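Hypothetical protein (Shewanella denitrificans, PDB 2OQM) is of unknown function but belongs to the DUF1993 family and is classed with the DinB-like proteins, whose helical-bundle fold it shares. Local coordinates at residues H97-T102 and R108-S113; N59-L62 and F67-I70; I75-A80 and A112-Y117; S30-N35 and F160-A165. All coordinates share one frame; numbering follows the deposited sequence.

Contact 1 (H97-T102 and R108-S113); sequences HDDSET and RQRIAS
Arg110 leaves its helix with CG anti to the backbone N (chi1 177°) and then bends at chi2, which carries its guanidinium to the loop, where His97, with its ring anti to its own carbonyl carbon (chi1 -63°), meets it face on. The two flat groups stack with their planes 16° apart and their centres 4.3 Å apart. Nearer the backbone on the same side chain, CD of Arg110 makes a CH-pi contact, 3.7 Å from the centroid of the His97 ring and almost on the ring normal. The edge of the guanidinium is given to carboxylates. Asp99 OD1 takes two bonds end-on, from Arg110 NH2 at 2.7 Å and from Arg110 NH1 at 2.8 Å, both within the guanidinium plane. Arg110 NH1 also reaches Glu101 OE2 at 3.0 Å, and Asp78 on helix 69-87 takes a further salt bridge from NH2; together these fix the rotation of the group. The ring edge of His97 makes a weak 3.5 Å bond between NE2 and Ser113 OG, while its ND1 pairs with Lys81. Glu101 OE1 is held by Gln74. This is a salt-bridge network built round one arginine, tying the loop before helix 104-119 back onto that helix.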
loop_
_atom_site.group_PDB
_atom_site.type_symbol
_atom_site.label_atom_id
_atom_site.label_comp_id
_atom_site.label_asym_id
_atom_site.label_seq_id
_atom_site.Cartn_x
_atom_site.Cartn_y
_atom_site.Cartn_z
ATOM N N HIS A 97 -19.519 12.867 -2.839
ATOM C CA HIS A 97 -18.621 13.985 -3.146
ATOM C C HIS A 97 -18.570 14.153 -4.669
ATOM O O HIS A 97 -18.322 13.187 -5.390
ATOM C CB HIS A 97 -17.222 13.699 -2.590
ATOM C CG HIS A 97 -17.163 13.565 -1.095
ATOM N ND1 HIS A 97 -16.945 12.354 -0.461
ATOM C CD2 HIS A 97 -17.240 14.494 -0.111
ATOM C CE1 HIS A 97 -16.900 12.539 0.851
ATOM N NE2 HIS A 97 -17.079 13.831 1.090
ATOM N N ASP A 98 -18.815 15.370 -5.154
ATOM C CA ASP A 98 -18.742 15.670 -6.598
ATOM C C ASP A 98 -17.316 15.900 -7.167
ATOM O O ASP A 98 -17.172 16.167 -8.364
ATOM C CB ASP A 98 -19.616 16.886 -6.930
ATOM C CG ASP A 98 -19.048 18.196 -6.390
ATOM O OD1 ASP A 98 -18.057 18.169 -5.611
ATOM O OD2 ASP A 98 -19.605 19.263 -6.756
ATOM N N ASP A 99 -16.286 15.825 -6.326
ATOM C CA ASP A 99 -14.898 16.002 -6.778
ATOM C C ASP A 99 -14.597 17.375 -7.360
ATOM O O ASP A 99 -13.799 17.520 -8.278
ATOM C CB ASP A 99 -14.501 14.917 -7.765
ATOM C CG ASP A 99 -14.262 13.570 -7.084
ATOM O OD1 ASP A 99 -13.992 13.537 -5.858
ATOM O OD2 ASP A 99 -14.315 12.545 -7.783
ATOM N N SER A 100 -15.211 18.387 -6.777
ATOM C CA SER A 100 -15.059 19.757 -7.256
ATOM C C SER A 100 -13.861 20.506 -6.662
ATOM O O SER A 100 -13.646 21.675 -6.993
ATOM C CB SER A 100 -16.331 20.529 -6.888
ATOM O OG SER A 100 -16.530 20.477 -5.465
ATOM N N GLU A 101 -13.111 19.865 -5.755
ATOM C CA GLU A 101 -12.073 20.559 -4.994
ATOM C C GLU A 101 -10.959 21.061 -5.894
ATOM O O GLU A 101 -10.498 20.346 -6.789
ATOM C CB GLU A 101 -11.432 19.628 -3.959
ATOM C CG GLU A 101 -12.332 19.178 -2.824
ATOM C CD GLU A 101 -13.094 17.892 -3.064
ATOM O OE1 GLU A 101 -13.065 17.372 -4.183
ATOM O OE2 GLU A 101 -13.775 17.426 -2.123
ATOM N N THR A 102 -10.515 22.282 -5.650
ATOM C CA THR A 102 -9.387 22.841 -6.383
ATOM C C THR A 102 -8.306 23.397 -5.470
ATOM O O THR A 102 -7.221 23.737 -5.938
ATOM C CB THR A 102 -9.857 23.949 -7.369
ATOM O OG1 THR A 102 -10.551 24.984 -6.664
ATOM C CG2 THR A 102 -10.802 23.381 -8.407
ATOM N N ARG A 108 -8.404 19.407 2.482
ATOM C CA ARG A 108 -8.386 19.141 3.929
ATOM C C ARG A 108 -9.792 18.869 4.457
ATOM O O ARG A 108 -9.973 18.007 5.317
ATOM C CB ARG A 108 -7.833 20.312 4.704
ATOM C CG ARG A 108 -6.462 20.699 4.300
ATOM C CD ARG A 108 -5.440 20.221 5.247
ATOM N NE ARG A 108 -4.258 21.099 5.292
ATOM C CZ ARG A 108 -3.057 20.663 5.632
ATOM N NH1 ARG A 108 -2.854 19.383 5.938
ATOM N NH2 ARG A 108 -2.052 21.502 5.633
ATOM N N GLN A 109 -10.782 19.572 3.913
ATOM C CA GLN A 109 -12.187 19.295 4.267
ATOM C C GLN A 109 -12.621 17.891 3.837
ATOM O O GLN A 109 -13.279 17.202 4.587
ATOM C CB GLN A 109 -13.114 20.325 3.665
ATOM C CG GLN A 109 -14.608 20.076 3.995
ATOM C CD GLN A 109 -14.902 20.105 5.485
ATOM O OE1 GLN A 109 -15.389 19.119 6.065
ATOM N NE2 GLN A 109 -14.595 21.230 6.120
ATOM N N ARG A 110 -12.206 17.471 2.652
ATOM C CA ARG A 110 -12.543 16.133 2.121
ATOM C C ARG A 110 -11.997 15.044 3.039
ATOM O O ARG A 110 -12.728 14.111 3.423
ATOM C CB ARG A 110 -11.994 15.991 0.714
ATOM C CG ARG A 110 -12.194 14.631 0.027
ATOM C CD ARG A 110 -13.574 14.405 -0.363
ATOM N NE ARG A 110 -13.701 13.303 -1.322
ATOM C CZ ARG A 110 -13.751 13.438 -2.651
ATOM N NH1 ARG A 110 -13.625 14.616 -3.246
ATOM N NH2 ARG A 110 -13.947 12.376 -3.388
ATOM N N ILE A 111 -10.729 15.193 3.432
ATOM C CA ILE A 111 -10.117 14.252 4.385
ATOM C C ILE A 111 -10.856 14.242 5.690
ATOM O O ILE A 111 -11.173 13.207 6.197
ATOM C CB ILE A 111 -8.601 14.575 4.623
ATOM C CG1 ILE A 111 -7.819 14.384 3.325
ATOM C CG2 ILE A 111 -8.007 13.722 5.729
ATOM C CD1 ILE A 111 -6.322 14.783 3.409
ATOM N N ALA A 112 -11.178 15.430 6.214
ATOM C CA ALA A 112 -11.862 15.537 7.485
ATOM C C ALA A 112 -13.224 14.816 7.464
ATOM O O ALA A 112 -13.614 14.180 8.437
ATOM C CB ALA A 112 -12.048 17.017 7.835
ATOM N N SER A 113 -13.945 14.948 6.357
ATOM C CA SER A 113 -15.265 14.344 6.195
ATOM C C SER A 113 -15.147 12.819 6.200
ATOM O O SER A 113 -15.927 12.097 6.842
ATOM C CB SER A 113 -15.853 14.781 4.864
ATOM O OG SER A 113 -17.054 14.085 4.574
#

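Contact 2 (N59-L62 and F67-I70); sequences NSRL and FNLI. With FMT (formic acid), chain I.
The guanidinium of Arg61 lies with one face over Asn68, whose CB stands above the centre of the group, 3.7 Å from Arg61 NH2. At its edge, close to the plane, sits a formate probably left from crystallisation, with Arg61 NE giving a nearly straight bond (165°) to formate O2 at 3.1 Å. Arg61 NH1 bonds to the carbonyl of Gln66, within the turn itself. The side chains of Asn59 and Asn68 run side by side, their amide planes turned 79° apart, and a water joins them: it donates to Asn59 OD1 at 2.7 Å and accepts weakly from Asn68 ND2. Asn59 ND2 is meanwhile taken by the carbonyl of Asp55. Between the backbones, Leu69 N bonds to Ser60 O at 3.0 Å, and a second water bridges Leu62 N and Phe67 O. Asn68 CG sits between its backbone N and carbonyl carbon (chi1 68°), a torsion that directs OD1 to the amide of Arg71. Leu69 packs on helix 146-172, and Leu62 reaches its counterpart in the second subunit. The arrangement is a helix N-cap: Asn68 caps the start of helix 69-87, and the preceding loop folds back against that first turn.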
loop_
_atom_site.group_PDB
_atom_site.type_symbol
_atom_site.label_atom_id
_atom_site.label_comp_id
_atom_site.label_asym_id
_atom_site.label_seq_id
_atom_site.Cartn_x
_atom_site.Cartn_y
_atom_site.Cartn_z
ATOM N N ASN A 59 -1.738 20.685 -8.986
ATOM C CA ASN A 59 -1.981 20.244 -10.356
ATOM C C ASN A 59 -0.853 19.432 -10.968
ATOM O O ASN A 59 -0.913 19.150 -12.142
ATOM C CB ASN A 59 -2.311 21.429 -11.236
ATOM C CG ASN A 59 -3.672 21.978 -10.931
ATOM O OD1 ASN A 59 -4.678 21.460 -11.451
ATOM N ND2 ASN A 59 -3.740 22.955 -10.021
ATOM N N SER A 60 0.159 19.088 -10.174
ATOM C CA SER A 60 1.304 18.341 -10.661
ATOM C C SER A 60 0.941 16.864 -10.695
ATOM O O SER A 60 -0.053 16.455 -10.130
ATOM C CB SER A 60 2.526 18.590 -9.764
ATOM O OG SER A 60 3.744 18.101 -10.328
ATOM N N ARG A 61 1.738 16.120 -11.436
ATOM C CA ARG A 61 1.534 14.710 -11.711
ATOM C C ARG A 61 2.851 14.051 -12.125
ATOM O O ARG A 61 3.795 14.742 -12.493
ATOM C CB ARG A 61 0.545 14.525 -12.820
ATOM C CG ARG A 61 0.992 15.119 -14.130
ATOM C CD ARG A 61 -0.146 15.146 -15.108
ATOM N NE ARG A 61 -1.053 16.250 -14.910
ATOM C CZ ARG A 61 -2.369 16.156 -14.888
ATOM N NH1 ARG A 61 -2.975 14.985 -14.976
ATOM N NH2 ARG A 61 -3.059 17.250 -14.760
ATOM N N LEU A 62 2.887 12.726 -12.064
ATOM C CA LEU A 62 4.111 11.944 -12.408
ATOM C C LEU A 62 4.190 11.549 -13.878
ATOM O O LEU A 62 5.238 11.191 -14.355
ATOM C CB LEU A 62 4.202 10.691 -11.571
ATOM C CG LEU A 62 4.380 10.932 -10.076
ATOM C CD1 LEU A 62 4.473 9.565 -9.399
ATOM C CD2 LEU A 62 5.592 11.875 -9.825
ATOM N N PHE A 67 -3.464 10.815 -13.218
ATOM C CA PHE A 67 -4.215 11.798 -12.383
ATOM C C PHE A 67 -3.283 12.653 -11.548
ATOM O O PHE A 67 -2.300 12.174 -11.050
ATOM C CB PHE A 67 -5.142 11.065 -11.434
ATOM C CG PHE A 67 -6.327 10.434 -12.081
ATOM C CD1 PHE A 67 -7.168 11.156 -12.856
ATOM C CD2 PHE A 67 -6.626 9.098 -11.832
ATOM C CE1 PHE A 67 -8.275 10.578 -13.404
ATOM C CE2 PHE A 67 -7.778 8.522 -12.379
ATOM C CZ PHE A 67 -8.569 9.250 -13.150
ATOM N N ASN A 68 -3.613 13.932 -11.408
ATOM C CA ASN A 68 -2.797 14.857 -10.668
ATOM C C ASN A 68 -2.999 14.739 -9.137
ATOM O O ASN A 68 -3.699 13.844 -8.661
ATOM C CB ASN A 68 -3.007 16.273 -11.159
ATOM C CG ASN A 68 -4.402 16.804 -10.832
ATOM O OD1 ASN A 68 -5.139 16.209 -10.042
ATOM N ND2 ASN A 68 -4.740 17.952 -11.412
ATOM N N LEU A 69 -2.315 15.581 -8.378
ATOM C CA LEU A 69 -2.267 15.424 -6.934
ATOM C C LEU A 69 -3.656 15.553 -6.297
ATOM O O LEU A 69 -4.003 14.784 -5.432
ATOM C CB LEU A 69 -1.250 16.404 -6.303
ATOM C CG LEU A 69 -1.088 16.412 -4.776
ATOM C CD1 LEU A 69 -0.644 15.001 -4.273
ATOM C CD2 LEU A 69 -0.050 17.471 -4.423
ATOM N N ILE A 70 -4.440 16.529 -6.751
ATOM C CA ILE A 70 -5.806 16.725 -6.252
ATOM C C ILE A 70 -6.577 15.400 -6.413
ATOM O O ILE A 70 -7.232 14.906 -5.491
ATOM C CB ILE A 70 -6.509 17.811 -7.030
ATOM C CG1 ILE A 70 -5.969 19.193 -6.673
ATOM C CG2 ILE A 70 -8.036 17.748 -6.728
ATOM C CD1 ILE A 70 -6.243 20.317 -7.746
HETATM C C FMT I . 0.419 19.776 -15.196
HETATM O O1 FMT I . -0.742 20.103 -15.496
HETATM O O2 FMT I . 0.686 18.802 -14.469
HETATM O O HOH W 1 -4.581 19.886 -13.633
HETATM O O HOH W 2 -5.798 14.843 -13.212
HETATM O O HOH W 3 0.619 11.477 -11.065
#

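Contact 3 (I75-A80 and A112-Y117); sequences IACDTA and ASVLTY. With FMT (formic acid), chain N.
Cys77 and Ala80, one turn apart on helix 69-87, carry this contact, and both meet Val114 of helix 104-119. At the start of the segment, Ile75 faces helix 146-172 and touches His161; its carbonyl O accepts both the helical N-H of Thr79 and, at 2.7 Å, the hydroxyl OG1 of Thr79, the two donors arriving from opposite faces of the carbonyl plane. Ala76 packs on Ile162. Cys77 comes next, its CB lying 3.8 Å from Val114 CG2, near the closest approach of the backbones, where the CA atoms of Cys77 and Val114 are 6.5 Å apart. Ala80 then offers its methyl, with CB 4.2 Å from Val114 CG1. Both valine branches are used because CG1 stands anti to the backbone N (chi1 175°) and CG2 beside it, so that CG2 meets Cys77 and CG1 meets Ala80. Leu33 and Phe29 of helix 13-50 continue the apolar layer around Val114 and Ala80. One turn beyond Val114, Tyr117 OH donates a very short 2.5 Å bond to O2 of a formic acid at its ring edge, probably from the crystallisation liquor. The result is a buried apolar interface between two helices of the four-helix bundle seen in DinB-like proteins.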
loop_
_atom_site.group_PDB
_atom_site.type_symbol
_atom_site.label_atom_id
_atom_site.label_comp_id
_atom_site.label_asym_id
_atom_site.label_seq_id
_atom_site.Cartn_x
_atom_site.Cartn_y
_atom_site.Cartn_z
ATOM N N ILE A 75 -9.133 10.209 -4.716
ATOM C CA ILE A 75 -9.248 8.759 -4.903
ATOM C C ILE A 75 -8.841 8.022 -3.646
ATOM O O ILE A 75 -9.493 7.070 -3.282
ATOM C CB ILE A 75 -8.456 8.218 -6.108
ATOM C CG1 ILE A 75 -8.937 8.886 -7.394
ATOM C CG2 ILE A 75 -8.699 6.700 -6.220
ATOM C CD1 ILE A 75 -7.990 8.853 -8.599
ATOM N N ALA A 76 -7.802 8.482 -2.957
ATOM C CA ALA A 76 -7.469 7.914 -1.648
ATOM C C ALA A 76 -8.623 8.027 -0.692
ATOM O O ALA A 76 -8.979 7.063 -0.054
ATOM C CB ALA A 76 -6.187 8.517 -1.041
ATOM N N CYS A 77 -9.261 9.182 -0.611
ATOM C CA CYS A 77 -10.360 9.346 0.309
ATOM C C CYS A 77 -11.536 8.418 -0.049
ATOM O O CYS A 77 -12.144 7.799 0.825
ATOM C CB CYS A 77 -10.826 10.795 0.315
ATOM S SG CYS A 77 -9.710 12.005 1.113
ATOM N N ASP A 78 -11.846 8.342 -1.329
ATOM C CA ASP A 78 -12.943 7.505 -1.825
ATOM C C ASP A 78 -12.651 6.039 -1.605
ATOM O O ASP A 78 -13.517 5.280 -1.214
ATOM C CB ASP A 78 -13.204 7.752 -3.310
ATOM C CG ASP A 78 -14.065 8.958 -3.575
ATOM O OD1 ASP A 78 -14.660 9.539 -2.646
ATOM O OD2 ASP A 78 -14.136 9.322 -4.756
ATOM N N THR A 79 -11.393 5.649 -1.762
ATOM C CA THR A 79 -11.055 4.265 -1.529
ATOM C C THR A 79 -11.417 3.836 -0.100
ATOM O O THR A 79 -11.981 2.744 0.111
ATOM C CB THR A 79 -9.580 4.051 -1.799
ATOM O OG1 THR A 79 -9.311 4.352 -3.175
ATOM C CG2 THR A 79 -9.183 2.624 -1.524
ATOM N N ALA A 80 -11.013 4.656 0.873
ATOM C CA ALA A 80 -11.318 4.440 2.287
ATOM C C ALA A 80 -12.817 4.470 2.536
ATOM O O ALA A 80 -13.372 3.536 3.128
ATOM C CB ALA A 80 -10.627 5.463 3.161
ATOM N N ALA A 112 -11.178 15.430 6.214
ATOM C CA ALA A 112 -11.862 15.537 7.485
ATOM C C ALA A 112 -13.224 14.816 7.464
ATOM O O ALA A 112 -13.614 14.180 8.437
ATOM C CB ALA A 112 -12.048 17.017 7.835
ATOM N N SER A 113 -13.945 14.948 6.357
ATOM C CA SER A 113 -15.265 14.344 6.195
ATOM C C SER A 113 -15.147 12.819 6.200
ATOM O O SER A 113 -15.927 12.097 6.842
ATOM C CB SER A 113 -15.853 14.781 4.864
ATOM O OG SER A 113 -17.054 14.085 4.574
ATOM N N VAL A 114 -14.183 12.309 5.460
ATOM C CA VAL A 114 -13.997 10.865 5.446
ATOM C C VAL A 114 -13.608 10.377 6.817
ATOM O O VAL A 114 -14.078 9.348 7.256
ATOM C CB VAL A 114 -12.970 10.419 4.385
ATOM C CG1 VAL A 114 -12.728 8.901 4.495
ATOM C CG2 VAL A 114 -13.540 10.832 2.993
ATOM N N LEU A 115 -12.764 11.122 7.517
ATOM C CA LEU A 115 -12.378 10.741 8.872
ATOM C C LEU A 115 -13.562 10.706 9.802
ATOM O O LEU A 115 -13.673 9.790 10.589
ATOM C CB LEU A 115 -11.267 11.655 9.449
ATOM C CG LEU A 115 -9.852 11.489 8.892
ATOM C CD1 LEU A 115 -8.902 12.637 9.355
ATOM C CD2 LEU A 115 -9.264 10.082 9.212
ATOM N N THR A 116 -14.459 11.697 9.719
ATOM C CA THR A 116 -15.670 11.711 10.520
ATOM C C THR A 116 -16.585 10.541 10.187
ATOM O O THR A 116 -17.130 9.902 11.089
ATOM C CB THR A 116 -16.446 13.045 10.323
ATOM O OG1 THR A 116 -15.584 14.139 10.644
ATOM C CG2 THR A 116 -17.696 13.132 11.185
ATOM N N TYR A 117 -16.745 10.252 8.898
ATOM C CA TYR A 117 -17.523 9.108 8.468
ATOM C C TYR A 117 -16.979 7.822 9.077
ATOM O O TYR A 117 -17.711 7.057 9.686
ATOM C CB TYR A 117 -17.510 9.034 6.966
ATOM C CG TYR A 117 -18.222 7.830 6.367
ATOM C CD1 TYR A 117 -19.601 7.732 6.419
ATOM C CD2 TYR A 117 -17.529 6.822 5.725
ATOM C CE1 TYR A 117 -20.270 6.643 5.852
ATOM C CE2 TYR A 117 -18.191 5.759 5.139
ATOM C CZ TYR A 117 -19.565 5.691 5.207
ATOM O OH TYR A 117 -20.237 4.627 4.675
HETATM C C FMT N . -23.164 5.152 5.496
HETATM O O1 FMT N . -23.583 4.627 6.524
HETATM O O2 FMT N . -22.709 4.523 4.533
#

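Contact 4 (S30-N35 and F160-A165); sequences SKMLKN and FHITTA
Ile162 bears the contact with Met32, deposited as selenomethionine, and the other residues of 160-165 face elsewhere round the helix. Phe160 comes first: its ring turns to the second subunit, where it makes edge-to-face contacts with Tyr166 and Tyr181 and a cation-pi contact with Lys178 of that subunit. His161 follows, holding Gln72 of helix 69-87 through ND1 and Lys178 of the second subunit through NE2; one face of its imidazole lies against Phe160 CD1. Ile162 is directed toward helix 13-50. Its CG1 is anti to the carbonyl carbon (chi1 -65°) and the chain continues extended (chi2 -174°), which drives CD1 outward to lie 3.7 Å from Met32 CB and equally near Met32 O. The other branch is met by the far end of the methionine: Met32 is bent at both chi2 and chi3, and the hook returns CE to 4.1 Å from Ile162 CG2. Ile162 is thus touched at both its branches by one side chain, the two crossing at a slant. Leu33 adds a looser contact through its backbone N. Further on, Thr163 touches Tyr181 of the same chain, and Thr164 OG1 bonds back to Phe160 O at 2.7 Å, sharing that carbonyl with its own N-H. Ala165 packs on Leu69. The closest CA atoms, of Met32 and Ile162, stay 8.0 Å apart. Helix 146-172 is set among helix 13-50, helix 69-87 and the short helix 178-182, whose Tyr181 touches Met32 and Ile162, while Phe160, Thr163 and Thr164 pack on the second subunit.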
loop_
_atom_site.group_PDB
_atom_site.type_symbol
_atom_site.label_atom_id
_atom_site.label_comp_id
_atom_site.label_asym_id
_atom_site.label_seq_id
_atom_site.Cartn_x
_atom_site.Cartn_y
_atom_site.Cartn_z
ATOM N N SER A 30 -7.879 5.480 8.561
ATOM C CA SER A 30 -7.943 6.777 9.260
ATOM C C SER A 30 -6.545 7.311 9.626
ATOM O O SER A 30 -6.266 8.473 9.490
ATOM C CB SER A 30 -8.811 6.685 10.530
ATOM O OG SER A 30 -10.191 6.401 10.217
ATOM N N LYS A 31 -5.696 6.455 10.150
ATOM C CA LYS A 31 -4.313 6.801 10.400
ATOM C C LYS A 31 -3.602 7.299 9.178
ATOM O O LYS A 31 -2.940 8.312 9.213
ATOM C CB LYS A 31 -3.551 5.592 10.948
ATOM C CG LYS A 31 -2.137 5.945 11.398
ATOM C CD LYS A 31 -1.329 4.715 11.916
ATOM C CE LYS A 31 0.043 5.109 12.435
ATOM N NZ LYS A 31 0.894 3.922 12.633
HETATM N N MSE A 32 -3.732 6.589 8.068
HETATM C CA MSE A 32 -3.022 6.961 6.857
HETATM C C MSE A 32 -3.581 8.266 6.289
HETATM O O MSE A 32 -2.835 9.030 5.684
HETATM C CB MSE A 32 -3.132 5.866 5.834
HETATM C CG MSE A 32 -2.378 4.559 6.161
HETATM SE SE MSE A 32 -0.492 4.908 6.438
HETATM C CE MSE A 32 -0.129 5.714 4.695
ATOM N N LEU A 33 -4.876 8.511 6.424
ATOM C CA LEU A 33 -5.452 9.777 5.962
ATOM C C LEU A 33 -4.962 10.935 6.814
ATOM O O LEU A 33 -4.702 12.026 6.275
ATOM C CB LEU A 33 -6.979 9.764 5.885
ATOM C CG LEU A 33 -7.545 8.860 4.788
ATOM C CD1 LEU A 33 -9.057 8.615 4.943
ATOM C CD2 LEU A 33 -7.160 9.338 3.352
ATOM N N LYS A 34 -4.868 10.729 8.124
ATOM C CA LYS A 34 -4.241 11.720 8.995
ATOM C C LYS A 34 -2.788 11.960 8.572
ATOM O O LYS A 34 -2.272 13.084 8.573
ATOM C CB LYS A 34 -4.322 11.266 10.438
ATOM C CG LYS A 34 -5.748 11.292 11.002
ATOM C CD LYS A 34 -5.766 10.983 12.474
ATOM C CE LYS A 34 -7.143 10.495 12.936
ATOM N NZ LYS A 34 -7.055 9.829 14.293
ATOM N N ASN A 35 -2.111 10.894 8.228
ATOM C CA ASN A 35 -0.737 11.009 7.729
ATOM C C ASN A 35 -0.673 11.809 6.438
ATOM O O ASN A 35 0.223 12.654 6.246
ATOM C CB ASN A 35 -0.121 9.627 7.540
ATOM C CG ASN A 35 0.128 8.904 8.818
ATOM O OD1 ASN A 35 0.033 9.466 9.925
ATOM N ND2 ASN A 35 0.406 7.599 8.696
ATOM N N PHE A 160 -1.482 2.776 -2.858
ATOM C CA PHE A 160 -1.122 3.278 -4.172
ATOM C C PHE A 160 -1.356 4.789 -4.291
ATOM O O PHE A 160 -0.462 5.537 -4.710
ATOM C CB PHE A 160 -1.925 2.579 -5.257
ATOM C CG PHE A 160 -1.532 3.016 -6.659
ATOM C CD1 PHE A 160 -2.135 4.139 -7.244
ATOM C CD2 PHE A 160 -0.585 2.350 -7.395
ATOM C CE1 PHE A 160 -1.779 4.598 -8.522
ATOM C CE2 PHE A 160 -0.227 2.809 -8.686
ATOM C CZ PHE A 160 -0.859 3.961 -9.233
ATOM N N HIS A 161 -2.562 5.243 -3.962
ATOM C CA HIS A 161 -2.854 6.627 -4.183
ATOM C C HIS A 161 -2.220 7.588 -3.165
ATOM O O HIS A 161 -1.792 8.687 -3.557
ATOM C CB HIS A 161 -4.339 6.816 -4.347
ATOM C CG HIS A 161 -4.868 6.162 -5.584
ATOM N ND1 HIS A 161 -4.704 6.728 -6.832
ATOM C CD2 HIS A 161 -5.473 4.964 -5.782
ATOM C CE1 HIS A 161 -5.238 5.920 -7.739
ATOM N NE2 HIS A 161 -5.713 4.848 -7.129
ATOM N N ILE A 162 -2.098 7.172 -1.910
ATOM C CA ILE A 162 -1.336 7.936 -0.936
ATOM C C ILE A 162 0.171 7.997 -1.295
ATOM O O ILE A 162 0.798 9.064 -1.268
ATOM C CB ILE A 162 -1.540 7.437 0.494
ATOM C CG1 ILE A 162 -3.001 7.634 0.973
ATOM C CG2 ILE A 162 -0.602 8.202 1.451
ATOM C CD1 ILE A 162 -3.261 7.284 2.443
ATOM N N THR A 163 0.756 6.879 -1.687
ATOM C CA THR A 163 2.140 6.883 -2.150
ATOM C C THR A 163 2.369 7.744 -3.393
ATOM O O THR A 163 3.399 8.370 -3.508
ATOM C CB THR A 163 2.713 5.452 -2.313
ATOM O OG1 THR A 163 2.551 4.754 -1.066
ATOM C CG2 THR A 163 4.227 5.453 -2.643
ATOM N N THR A 164 1.437 7.741 -4.329
ATOM C CA THR A 164 1.580 8.509 -5.539
ATOM C C THR A 164 1.450 9.979 -5.196
ATOM O O THR A 164 2.188 10.771 -5.729
ATOM C CB THR A 164 0.525 8.098 -6.587
ATOM O OG1 THR A 164 0.691 6.712 -6.892
ATOM C CG2 THR A 164 0.697 8.917 -7.893
ATOM N N ALA A 165 0.553 10.347 -4.264
ATOM C CA ALA A 165 0.448 11.736 -3.787
ATOM C C ALA A 165 1.781 12.159 -3.171
ATOM O O ALA A 165 2.295 13.233 -3.455
ATOM C CB ALA A 165 -0.671 11.869 -2.763
#

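Overall arrangement
The four contacts follow one helical bundle from its rim to its core. Contacts 3 and 4 lie deepest, their centres about 10 Å apart; Val114 CG1, 3.7 Å from Leu33 CD1, links helices 104-119 and 13-50 there, and the two contacts together involve these helices and helices 69-87 and 146-172. Contact 1, whose centre is about 9 Å from that of contact 3, shares Ala112 and Ser113 with it and is joined to it by the salt bridge from Arg110 NH2 to Asp78 OD1 at 3.0 Å. Contact 2 lies farthest out, its centre about 16 Å from that of the chain, with Leu69 CD1 3.5 Å from Ala165 CA of contact 4. The formates bound at contacts 2 and 3 probably come from the crystallisation liquor.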